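5-formyltetrahydrofolate cyclo-ligase family protein (Bacillus anthracis, PDB 2JCB) probably catalyses the ATP-dependent, magnesium-assisted ring closure of 5-formyltetrahydrofolate to 5,10-methenyltetrahydrofolate, a step of folate metabolism. Local coordinates at residues R10-R15 / V172-V177; K18-H23 / P133-T138; G141-I144 / Y150-R153. All blocks are in the same frame, centred on the assembly; numbering follows the deposited sequence.

Contact 1: residues R10-R15 / V172-V177. With ADP (adenosine-5'-diphosphate), chain C.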
loop_
_atom_site.group_PDB
_atom_site.type_symbol
_atom_site.label_atom_id
_atom_site.label_comp_id
_atom_site.label_asym_id
_atom_site.label_seq_id
_atom_site.Cartn_x
_atom_site.Cartn_y
_atom_site.Cartn_z
ATOM N N ARG A 10 9.449 -6.305 18.879
ATOM C CA ARG A 10 8.505 -7.200 18.196
ATOM C C ARG A 10 7.099 -7.219 18.815
ATOM O O ARG A 10 6.104 -7.226 18.078
ATOM C CB ARG A 10 9.066 -8.622 18.147
ATOM C CG ARG A 10 10.487 -8.724 17.591
ATOM C CD ARG A 10 10.578 -8.252 16.153
ATOM N NE ARG A 10 9.649 -8.996 15.312
ATOM C CZ ARG A 10 9.295 -8.657 14.070
ATOM N NH1 ARG A 10 9.795 -7.573 13.469
ATOM N NH2 ARG A 10 8.419 -9.419 13.421
ATOM N N GLU A 11 7.023 -7.242 20.144
ATOM C CA GLU A 11 5.735 -7.198 20.833
ATOM C C GLU A 11 5.003 -5.875 20.628
ATOM O O GLU A 11 3.804 -5.874 20.374
ATOM C CB GLU A 11 5.859 -7.597 22.307
ATOM C CG GLU A 11 5.645 -9.112 22.497
ATOM C CD GLU A 11 6.366 -9.717 23.695
ATOM O OE1 GLU A 11 6.439 -9.080 24.781
ATOM O OE2 GLU A 11 6.853 -10.870 23.565
ATOM N N GLU A 12 5.726 -4.760 20.665
ATOM C CA GLU A 12 5.136 -3.457 20.309
ATOM C C GLU A 12 4.570 -3.375 18.876
ATOM O O GLU A 12 3.515 -2.786 18.674
ATOM C CB GLU A 12 6.139 -2.337 20.596
ATOM C CG GLU A 12 5.660 -0.886 20.336
ATOM C CD GLU A 12 6.616 0.137 20.966
ATOM O OE1 GLU A 12 7.409 -0.253 21.868
ATOM O OE2 GLU A 12 6.583 1.325 20.587
ATOM N N LYS A 13 5.267 -3.972 17.910
ATOM C CA LYS A 13 4.798 -4.058 16.529
ATOM C C LYS A 13 3.514 -4.868 16.390
ATOM O O LYS A 13 2.598 -4.458 15.676
ATOM C CB LYS A 13 5.891 -4.671 15.661
ATOM C CG LYS A 13 6.779 -3.652 14.943
ATOM C CD LYS A 13 7.631 -4.337 13.841
ATOM C CE LYS A 13 8.783 -3.438 13.411
ATOM N NZ LYS A 13 9.370 -3.827 12.118
ATOM N N LEU A 14 3.465 -6.027 17.057
ATOM C CA LEU A 14 2.273 -6.878 17.024
ATOM C C LEU A 14 1.119 -6.166 17.699
ATOM O O LEU A 14 0.032 -6.152 17.173
ATOM C CB LEU A 14 2.512 -8.187 17.782
ATOM C CG LEU A 14 3.435 -9.245 17.194
ATOM C CD1 LEU A 14 3.236 -10.555 17.979
ATOM C CD2 LEU A 14 3.202 -9.388 15.678
ATOM N N ARG A 15 1.373 -5.627 18.884
ATOM C CA ARG A 15 0.418 -4.788 19.621
ATOM C C ARG A 15 -0.158 -3.639 18.786
ATOM O O ARG A 15 -1.376 -3.397 18.788
ATOM C CB ARG A 15 1.089 -4.247 20.900
ATOM C CG ARG A 15 0.170 -3.692 21.999
ATOM C CD ARG A 15 0.937 -2.748 22.988
ATOM N NE ARG A 15 1.297 -1.515 22.262
ATOM C CZ ARG A 15 0.641 -0.353 22.326
ATOM N NH1 ARG A 15 -0.417 -0.209 23.125
ATOM N NH2 ARG A 15 1.056 0.679 21.588
ATOM N N VAL A 172 0.252 7.141 13.870
ATOM C CA VAL A 172 0.623 6.978 15.286
ATOM C C VAL A 172 1.855 7.789 15.660
ATOM O O VAL A 172 2.620 8.212 14.818
ATOM C CB VAL A 172 0.787 5.484 15.743
ATOM C CG1 VAL A 172 -0.469 4.649 15.428
ATOM C CG2 VAL A 172 2.030 4.864 15.131
ATOM N N GLU A 173 2.044 7.994 16.957
ATOM C CA GLU A 173 3.105 8.860 17.413
ATOM C C GLU A 173 4.487 8.250 17.227
ATOM O O GLU A 173 5.454 8.944 16.893
ATOM C CB GLU A 173 2.864 9.177 18.874
ATOM C CG GLU A 173 1.813 10.247 19.078
ATOM C CD GLU A 173 2.290 11.584 18.571
ATOM O OE1 GLU A 173 3.373 12.021 19.026
ATOM O OE2 GLU A 173 1.606 12.173 17.698
ATOM N N HIS A 174 4.566 6.939 17.409
ATOM C CA HIS A 174 5.844 6.237 17.431
ATOM C C HIS A 174 5.670 4.812 16.915
ATOM O O HIS A 174 4.689 4.130 17.247
ATOM C CB HIS A 174 6.419 6.255 18.872
ATOM C CG HIS A 174 7.598 5.360 19.082
ATOM N ND1 HIS A 174 7.473 4.011 19.353
ATOM C CD2 HIS A 174 8.926 5.624 19.098
ATOM C CE1 HIS A 174 8.674 3.482 19.518
ATOM N NE2 HIS A 174 9.574 4.439 19.373
ATOM N N ILE A 175 6.620 4.393 16.084
ATOM C CA ILE A 175 6.751 3.028 15.615
ATOM C C ILE A 175 8.170 2.606 15.939
ATOM O O ILE A 175 9.100 3.404 15.762
ATOM C CB ILE A 175 6.486 2.961 14.074
ATOM C CG1 ILE A 175 5.005 3.163 13.768
ATOM C CG2 ILE A 175 6.989 1.630 13.480
ATOM C CD1 ILE A 175 4.722 3.089 12.277
ATOM N N PRO A 176 8.347 1.373 16.488
ATOM C CA PRO A 176 9.675 0.881 16.881
ATOM C C PRO A 176 10.392 0.346 15.641
ATOM O O PRO A 176 10.315 -0.858 15.366
ATOM C CB PRO A 176 9.360 -0.262 17.859
ATOM C CG PRO A 176 7.937 -0.700 17.527
ATOM C CD PRO A 176 7.277 0.367 16.696
ATOM N N VAL A 177 11.043 1.224 14.883
ATOM C CA VAL A 177 11.616 0.829 13.602
ATOM C C VAL A 177 12.929 0.069 13.751
ATOM O O VAL A 177 13.776 0.421 14.549
ATOM C CB VAL A 177 11.765 2.008 12.574
ATOM C CG1 VAL A 177 10.425 2.687 12.313
ATOM C CG2 VAL A 177 12.790 2.998 13.005
HETATM P PB ADP C . 6.208 -5.377 8.306
HETATM O O1B ADP C . 5.356 -6.115 7.278
HETATM O O2B ADP C . 5.361 -4.666 9.297
HETATM O O3B ADP C . 7.238 -4.573 7.542
HETATM P PA ADP C . 8.461 -6.538 9.761
HETATM O O1A ADP C . 9.129 -5.189 9.695
HETATM O O2A ADP C . 8.419 -7.166 11.063
HETATM O O3A ADP C . 6.971 -6.527 9.120
HETATM O "O5'" ADP C . 9.318 -7.543 8.828
HETATM C "C5'" ADP C . 8.944 -8.934 8.918
HETATM C "C4'" ADP C . 10.139 -9.835 8.723
HETATM O "O4'" ADP C . 10.762 -9.471 7.501
HETATM C "C3'" ADP C . 11.141 -9.611 9.850
HETATM O "O3'" ADP C . 11.370 -10.868 10.454
HETATM C "C2'" ADP C . 12.376 -9.065 9.163
HETATM O "O2'" ADP C . 13.535 -9.726 9.582
HETATM C "C1'" ADP C . 12.172 -9.373 7.691
HETATM N N9 ADP C . 12.778 -8.376 6.770
HETATM C C8 ADP C . 12.286 -7.154 6.493
HETATM N N7 ADP C . 13.065 -6.527 5.579
HETATM C C5 ADP C . 14.077 -7.332 5.252
HETATM C C6 ADP C . 15.233 -7.268 4.318
HETATM N N6 ADP C . 15.466 -6.173 3.567
HETATM N N1 ADP C . 16.011 -8.347 4.214
HETATM C C2 ADP C . 15.806 -9.448 4.964
HETATM N N3 ADP C . 14.765 -9.579 5.811
HETATM C C4 ADP C . 13.863 -8.580 5.995
#
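E12 and K13, neighbours on helix 6-26, both pack against the ring of P176 from the loop that precedes strand 186-189. The apolar part of the contact rests on methylenes. With CG anti to its backbone N (chi1 -177°) and the chain running on extended, E12 crosses the proline ring obliquely, and its CG meets P176 CG at 3.6 Å. K13 passes the same ring with its own CG 4.1 Å from P176 CG. Farther out, K13 CE stands 3.6 Å from P176 O, a buried carbonyl oxygen that has no polar partner in the model; the proline is the centre of an inverse gamma turn.

The polar part is divided between two ends. Toward the loop, E12 OE2 approaches the edge of the H174 ring, 3.1 Å from ND1, with carboxylate and ring planes 41° apart. Toward the nucleotide, R10 turns a guanidinium edge to the alpha-phosphate of ADP: NH1 gives O2A a bond of 2.8 Å at 159°, while NH2 adds a weak one. K13 NZ bonds ADP O1A at 2.8 Å. E178 forms salt bridges with both R10 and K13, and D181 with K13.

One helical turn thus joins apolar loop packing to phosphate binding, its two cations probably neutralising the alpha-phosphate while the flanking acidic residues hold them in place.

Contact 2: residues K18-H23 / P133-T138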
loop_
_atom_site.group_PDB
_atom_site.type_symbol
_atom_site.label_atom_id
_atom_site.label_comp_id
_atom_site.label_asym_id
_atom_site.label_seq_id
_atom_site.Cartn_x
_atom_site.Cartn_y
_atom_site.Cartn_z
ATOM N N LYS A 18 -2.110 -5.230 15.703
ATOM C CA LYS A 18 -3.392 -5.718 16.261
ATOM C C LYS A 18 -4.410 -4.579 16.521
ATOM O O LYS A 18 -5.546 -4.617 16.022
ATOM C CB LYS A 18 -3.124 -6.542 17.537
ATOM C CG LYS A 18 -4.283 -7.388 18.109
ATOM C CD LYS A 18 -3.901 -8.076 19.444
ATOM C CE LYS A 18 -5.107 -8.742 20.152
ATOM N NZ LYS A 18 -4.988 -8.807 21.654
ATOM N N GLN A 19 -3.975 -3.566 17.264
ATOM C CA GLN A 19 -4.841 -2.436 17.649
ATOM C C GLN A 19 -5.425 -1.658 16.472
ATOM O O GLN A 19 -6.615 -1.328 16.464
ATOM C CB GLN A 19 -4.117 -1.538 18.683
ATOM C CG GLN A 19 -4.587 -0.071 18.781
ATOM C CD GLN A 19 -3.608 0.802 19.572
ATOM O OE1 GLN A 19 -2.952 1.703 19.033
ATOM N NE2 GLN A 19 -3.503 0.522 20.849
ATOM N N ILE A 20 -4.597 -1.350 15.462
ATOM C CA ILE A 20 -5.040 -0.597 14.308
ATOM C C ILE A 20 -5.950 -1.428 13.396
ATOM O O ILE A 20 -6.939 -0.918 12.910
ATOM C CB ILE A 20 -3.847 0.004 13.506
ATOM C CG1 ILE A 20 -3.074 1.046 14.302
ATOM C CG2 ILE A 20 -4.352 0.719 12.328
ATOM C CD1 ILE A 20 -3.928 2.235 14.643
ATOM N N ILE A 21 -5.622 -2.698 13.204
ATOM C CA ILE A 21 -6.469 -3.644 12.450
ATOM C C ILE A 21 -7.864 -3.796 13.059
ATOM O O ILE A 21 -8.860 -3.796 12.362
ATOM C CB ILE A 21 -5.729 -5.014 12.207
ATOM C CG1 ILE A 21 -4.599 -4.777 11.193
ATOM C CG2 ILE A 21 -6.738 -6.129 11.685
ATOM C CD1 ILE A 21 -3.667 -5.971 10.900
ATOM N N GLU A 22 -7.914 -3.875 14.376
ATOM C CA GLU A 22 -9.158 -3.952 15.163
ATOM C C GLU A 22 -9.974 -2.689 14.936
ATOM O O GLU A 22 -11.182 -2.753 14.718
ATOM C CB GLU A 22 -8.842 -4.103 16.642
ATOM C CG GLU A 22 -10.043 -4.200 17.543
ATOM C CD GLU A 22 -9.665 -4.684 18.937
ATOM O OE1 GLU A 22 -8.478 -4.517 19.316
ATOM O OE2 GLU A 22 -10.541 -5.227 19.651
ATOM N N HIS A 23 -9.298 -1.545 14.960
ATOM C CA HIS A 23 -9.947 -0.275 14.725
ATOM C C HIS A 23 -10.497 -0.256 13.285
ATOM O O HIS A 23 -11.633 0.130 13.069
ATOM C CB HIS A 23 -8.971 0.875 14.988
ATOM C CG HIS A 23 -9.615 2.228 15.026
ATOM N ND1 HIS A 23 -10.578 2.626 14.121
ATOM C CD2 HIS A 23 -9.424 3.281 15.858
ATOM C CE1 HIS A 23 -10.970 3.854 14.409
ATOM N NE2 HIS A 23 -10.278 4.280 15.450
ATOM N N PRO A 133 0.862 -0.284 0.527
ATOM C CA PRO A 133 -0.118 -0.577 1.610
ATOM C C PRO A 133 0.489 -0.657 2.996
ATOM O O PRO A 133 1.692 -0.676 3.144
ATOM C CB PRO A 133 -0.640 -1.975 1.217
ATOM C CG PRO A 133 0.630 -2.626 0.665
ATOM C CD PRO A 133 1.233 -1.500 -0.215
ATOM N N GLY A 134 -0.325 -0.738 4.032
ATOM C CA GLY A 134 0.282 -0.710 5.338
ATOM C C GLY A 134 -0.757 -0.580 6.378
ATOM O O GLY A 134 -1.918 -0.319 6.022
ATOM N N VAL A 135 -0.311 -0.803 7.609
ATOM C CA VAL A 135 -1.167 -0.771 8.803
ATOM C C VAL A 135 -1.020 0.565 9.541
ATOM O O VAL A 135 -2.011 1.226 9.838
ATOM C CB VAL A 135 -0.986 -2.013 9.744
ATOM C CG1 VAL A 135 -1.881 -1.890 10.923
ATOM C CG2 VAL A 135 -1.323 -3.273 8.972
ATOM N N ALA A 136 0.191 0.906 9.962
ATOM C CA ALA A 136 0.336 2.132 10.774
ATOM C C ALA A 136 1.509 2.945 10.283
ATOM O O ALA A 136 2.455 2.398 9.689
ATOM C CB ALA A 136 0.548 1.783 12.200
ATOM N N TYR A 137 1.449 4.266 10.498
ATOM C CA TYR A 137 2.511 5.138 9.995
ATOM C C TYR A 137 2.817 6.236 10.990
ATOM O O TYR A 137 1.971 6.566 11.830
ATOM C CB TYR A 137 2.070 5.804 8.689
ATOM C CG TYR A 137 1.582 4.876 7.559
ATOM C CD1 TYR A 137 2.459 4.439 6.579
ATOM C CD2 TYR A 137 0.254 4.452 7.520
ATOM C CE1 TYR A 137 1.982 3.554 5.566
ATOM C CE2 TYR A 137 -0.235 3.604 6.538
ATOM C CZ TYR A 137 0.638 3.179 5.557
ATOM O OH TYR A 137 0.138 2.315 4.590
ATOM N N THR A 138 3.995 6.827 10.858
ATOM C CA THR A 138 4.289 8.078 11.593
ATOM C C THR A 138 4.415 9.243 10.606
ATOM O O THR A 138 4.480 9.027 9.386
ATOM C CB THR A 138 5.561 7.987 12.422
ATOM O OG1 THR A 138 6.692 7.967 11.541
ATOM C CG2 THR A 138 5.504 6.747 13.274
#
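V135 carries most of the first shell, its two methyls serving two successive isoleucines of helix 6-26. Its CG1, anti to the backbone N (chi1 180°), points at the branch of I20, 3.8 Å from CB, and also lies 4.0 Å from CG1 of I21. The other methyl, CG2, is 4.1 Å from I21 CD1. The two approaches differ in direction: I20 and V135 run past each other in opposite senses, whereas I21 lies across the valine at about a right angle. Through its other branch, CG1, I20 reaches the methyl of A136 at 4.3 Å, so I20 spans both residues. Its CG2 rests against V135 O at 3.5 Å as well as lying near the valine methyl CG1.

That carbonyl oxygen is not left without a partner, because Q170 NE2 donates a hydrogen bond to it. The methyl of I20 therefore covers a polar atom already bonded from the neighbouring loop.

A bulge helps account for two successive residues, V135 and A136, meeting I20. They face the single residue I144 of strand 143-144 in a classic beta bulge, and I144 is joined to both through the backbone. Beyond them, Y137 bonds to Q170 through the backbone, T138 OG1 bonds to E142 OE1, and H23, farther along the helix, stacks its ring on F169. V135 also touches Y146, a residue of the ADP pocket.

The chemistry is that of plain hydrophobic packing: a buried patch of branched and methyl side chains seats the N-terminal helix on a bulged two-stranded ribbon, with CA atoms of I20 and V135 only 6.7 Å apart. The contact between the two segments is apolar, although the side chain of V135 is about 7 Å from ADP.

Contact 3: residues G141-I144 / Y150-R153. With MG (magnesium ion), chain E; ADP (adenosine-5'-diphosphate), chain C; PO4 (phosphate ion), chain D.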
loop_
_atom_site.group_PDB
_atom_site.type_symbol
_atom_site.label_atom_id
_atom_site.label_comp_id
_atom_site.label_asym_id
_atom_site.label_seq_id
_atom_site.Cartn_x
_atom_site.Cartn_y
_atom_site.Cartn_z
ATOM N N GLY A 141 7.055 9.098 7.864
ATOM C CA GLY A 141 7.045 8.142 6.769
ATOM C C GLY A 141 7.357 6.729 7.215
ATOM O O GLY A 141 7.447 5.849 6.374
ATOM N N GLU A 142 7.488 6.509 8.535
ATOM C CA GLU A 142 7.775 5.155 9.074
ATOM C C GLU A 142 6.509 4.352 8.969
ATOM O O GLU A 142 5.416 4.906 8.882
ATOM C CB GLU A 142 8.271 5.204 10.510
ATOM C CG GLU A 142 9.550 6.039 10.574
ATOM C CD GLU A 142 9.784 6.676 11.916
ATOM O OE1 GLU A 142 8.805 7.089 12.566
ATOM O OE2 GLU A 142 10.958 6.791 12.328
ATOM N N ARG A 143 6.677 3.043 8.889
ATOM C CA ARG A 143 5.607 2.169 8.424
ATOM C C ARG A 143 5.650 0.799 9.103
ATOM O O ARG A 143 6.716 0.193 9.262
ATOM C CB ARG A 143 5.630 2.044 6.894
ATOM C CG ARG A 143 4.725 0.977 6.391
ATOM C CD ARG A 143 4.798 0.877 4.861
ATOM N NE ARG A 143 4.131 -0.339 4.478
ATOM C CZ ARG A 143 4.664 -1.566 4.460
ATOM N NH1 ARG A 143 3.865 -2.580 4.138
ATOM N NH2 ARG A 143 5.924 -1.799 4.807
ATOM N N ILE A 144 4.506 0.396 9.636
ATOM C CA ILE A 144 4.260 -1.003 10.009
ATOM C C ILE A 144 3.280 -1.590 8.981
ATOM O O ILE A 144 2.227 -0.994 8.714
ATOM C CB ILE A 144 3.622 -1.133 11.429
ATOM C CG1 ILE A 144 4.577 -0.674 12.528
ATOM C CG2 ILE A 144 3.286 -2.629 11.707
ATOM C CD1 ILE A 144 3.911 -0.506 13.862
ATOM N N TYR A 150 7.354 -7.753 3.079
ATOM C CA TYR A 150 7.471 -7.674 1.616
ATOM C C TYR A 150 7.937 -6.308 1.079
ATOM O O TYR A 150 8.851 -6.231 0.244
ATOM C CB TYR A 150 6.140 -8.011 0.918
ATOM C CG TYR A 150 5.852 -9.492 0.879
ATOM C CD1 TYR A 150 6.430 -10.315 -0.094
ATOM C CD2 TYR A 150 4.950 -10.048 1.789
ATOM C CE1 TYR A 150 6.118 -11.650 -0.175
ATOM C CE2 TYR A 150 4.659 -11.411 1.751
ATOM C CZ TYR A 150 5.236 -12.198 0.749
ATOM O OH TYR A 150 4.957 -13.535 0.696
ATOM N N TYR A 151 7.296 -5.247 1.535
ATOM C CA TYR A 151 7.680 -3.917 1.049
ATOM C C TYR A 151 9.027 -3.474 1.581
ATOM O O TYR A 151 9.779 -2.834 0.853
ATOM C CB TYR A 151 6.584 -2.863 1.253
ATOM C CG TYR A 151 5.506 -2.992 0.179
ATOM C CD1 TYR A 151 4.498 -3.959 0.280
ATOM C CD2 TYR A 151 5.569 -2.234 -1.003
ATOM C CE1 TYR A 151 3.530 -4.099 -0.767
ATOM C CE2 TYR A 151 4.609 -2.353 -2.043
ATOM C CZ TYR A 151 3.600 -3.302 -1.895
ATOM O OH TYR A 151 2.675 -3.446 -2.859
ATOM N N ASP A 152 9.361 -3.864 2.828
ATOM C CA ASP A 152 10.663 -3.554 3.363
ATOM C C ASP A 152 11.761 -4.092 2.423
ATOM O O ASP A 152 12.736 -3.399 2.179
ATOM C CB ASP A 152 10.814 -4.133 4.770
ATOM C CG ASP A 152 10.138 -3.270 5.830
ATOM O OD1 ASP A 152 9.854 -2.066 5.572
ATOM O OD2 ASP A 152 9.872 -3.772 6.935
ATOM N N ARG A 153 11.562 -5.309 1.871
ATOM C CA ARG A 153 12.547 -5.933 1.006
ATOM C C ARG A 153 12.525 -5.280 -0.369
ATOM O O ARG A 153 13.560 -4.996 -0.959
ATOM C CB ARG A 153 12.272 -7.433 0.897
ATOM C CG ARG A 153 12.527 -8.187 2.178
ATOM C CD ARG A 153 12.199 -9.649 1.950
ATOM N NE ARG A 153 12.615 -10.557 3.010
ATOM C CZ ARG A 153 11.949 -10.703 4.151
ATOM N NH1 ARG A 153 12.356 -11.606 5.031
ATOM N NH2 ARG A 153 10.867 -9.949 4.387
HETATM MG MG MG E . 8.807 -3.501 8.511
HETATM P PB ADP C . 6.208 -5.377 8.306
HETATM O O1B ADP C . 5.356 -6.115 7.278
HETATM O O2B ADP C . 5.361 -4.666 9.297
HETATM O O3B ADP C . 7.238 -4.573 7.542
HETATM P PA ADP C . 8.461 -6.538 9.761
HETATM O O1A ADP C . 9.129 -5.189 9.695
HETATM O O2A ADP C . 8.419 -7.166 11.063
HETATM O O3A ADP C . 6.971 -6.527 9.120
HETATM O "O5'" ADP C . 9.318 -7.543 8.828
HETATM C "C5'" ADP C . 8.944 -8.934 8.918
HETATM C "C4'" ADP C . 10.139 -9.835 8.723
HETATM O "O4'" ADP C . 10.762 -9.471 7.501
HETATM C "C3'" ADP C . 11.141 -9.611 9.850
HETATM O "O3'" ADP C . 11.370 -10.868 10.454
HETATM C "C2'" ADP C . 12.376 -9.065 9.163
HETATM O "O2'" ADP C . 13.535 -9.726 9.582
HETATM C "C1'" ADP C . 12.172 -9.373 7.691
HETATM N N9 ADP C . 12.778 -8.376 6.770
HETATM C C8 ADP C . 12.286 -7.154 6.493
HETATM N N7 ADP C . 13.065 -6.527 5.579
HETATM C C5 ADP C . 14.077 -7.332 5.252
HETATM C C6 ADP C . 15.233 -7.268 4.318
HETATM N N6 ADP C . 15.466 -6.173 3.567
HETATM N N1 ADP C . 16.011 -8.347 4.214
HETATM C C2 ADP C . 15.806 -9.448 4.964
HETATM N N3 ADP C . 14.765 -9.579 5.811
HETATM C C4 ADP C . 13.863 -8.580 5.995
HETATM P P PO4 D . 4.188 -5.970 3.906
HETATM O O1 PO4 D . 5.200 -5.162 3.395
HETATM O O2 PO4 D . 3.812 -5.729 5.343
HETATM O O3 PO4 D . 2.879 -5.774 3.086
HETATM O O4 PO4 D . 4.576 -7.445 3.907
HETATM O O HOH W 1 7.292 -4.436 4.869
HETATM O O HOH W 2 8.260 -1.623 7.697
HETATM O O HOH W 3 8.147 -0.269 4.375
HETATM O O HOH W 4 7.409 -2.947 10.220
#
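R143 leaves its strand with CG anti to the backbone N (chi1 170°) and stays extended as far as NE, which brings its guanidinium to Y151 and D152; chi4 of -84° then sets the flat group across the line of its own chain. Over one face of it lies Y151 CB, 3.8 Å from NH2. D152, whose CG is anti to its carbonyl carbon, swings its carboxylate toward the arginine, yet NH2 and OD1 remain 4.0 Å apart, beyond a salt bridge. A water accepting from NH2 and donating to OD1 fills the role of a direct link. OD1 also receives K182 N, and NE of R143 is held by P133 O.

NH1 donates to O1 of a phosphate ion at 3.0 Å and 159°. The start of helix 150-154 supplies two more bonds: Y151 N bonds the same O1 at 2.8 Å, and Y150 N bonds O4 at 2.9 Å. Y146 N is a further donor. This ion, probably from the crystallisation liquor, has its P 4.9 Å from PB of ADP. A second water ties NH2, D152 N, phosphate O1 and ADP O3B together.

D152 OD2 binds magnesium at 1.9 Å, alongside D181, ADP O3B and O1A, and two waters, one of which donates to OD1. Next along the helix, R153 lays its guanidinium face over ADP, with C4 3.4 Å above its plane.

R143 and the backbone N-H groups at the helix start form an anion site beside the beta-phosphate, while magnesium holds the diphosphate; the adventitious ion may mark where a transferred phosphate could be bound.

Overall arrangement
Contacts 1 and 2 share helix 6-26, their centres 10 Å apart, and the one helix lies on the bulged ribbon and also supplies cations to the alpha-phosphate. Contact 3, its centre 12 Å from those of the other two, meets the beta-phosphate, the magnesium and the adenine. The loop 172-177 ties the three together: V172 N probably bonds Y137 O at 2.7 Å, and I175 CG2 packs on I144 CG1 at 3.5 Å. Strands 136-137 and 143-144 pair directly, linking contact 2 to contact 3. The hydrophobic seat of contact 2 thus lies near a nucleotide pocket to which contacts 1 and 3 contribute R10, K13, I144, D152 and R153.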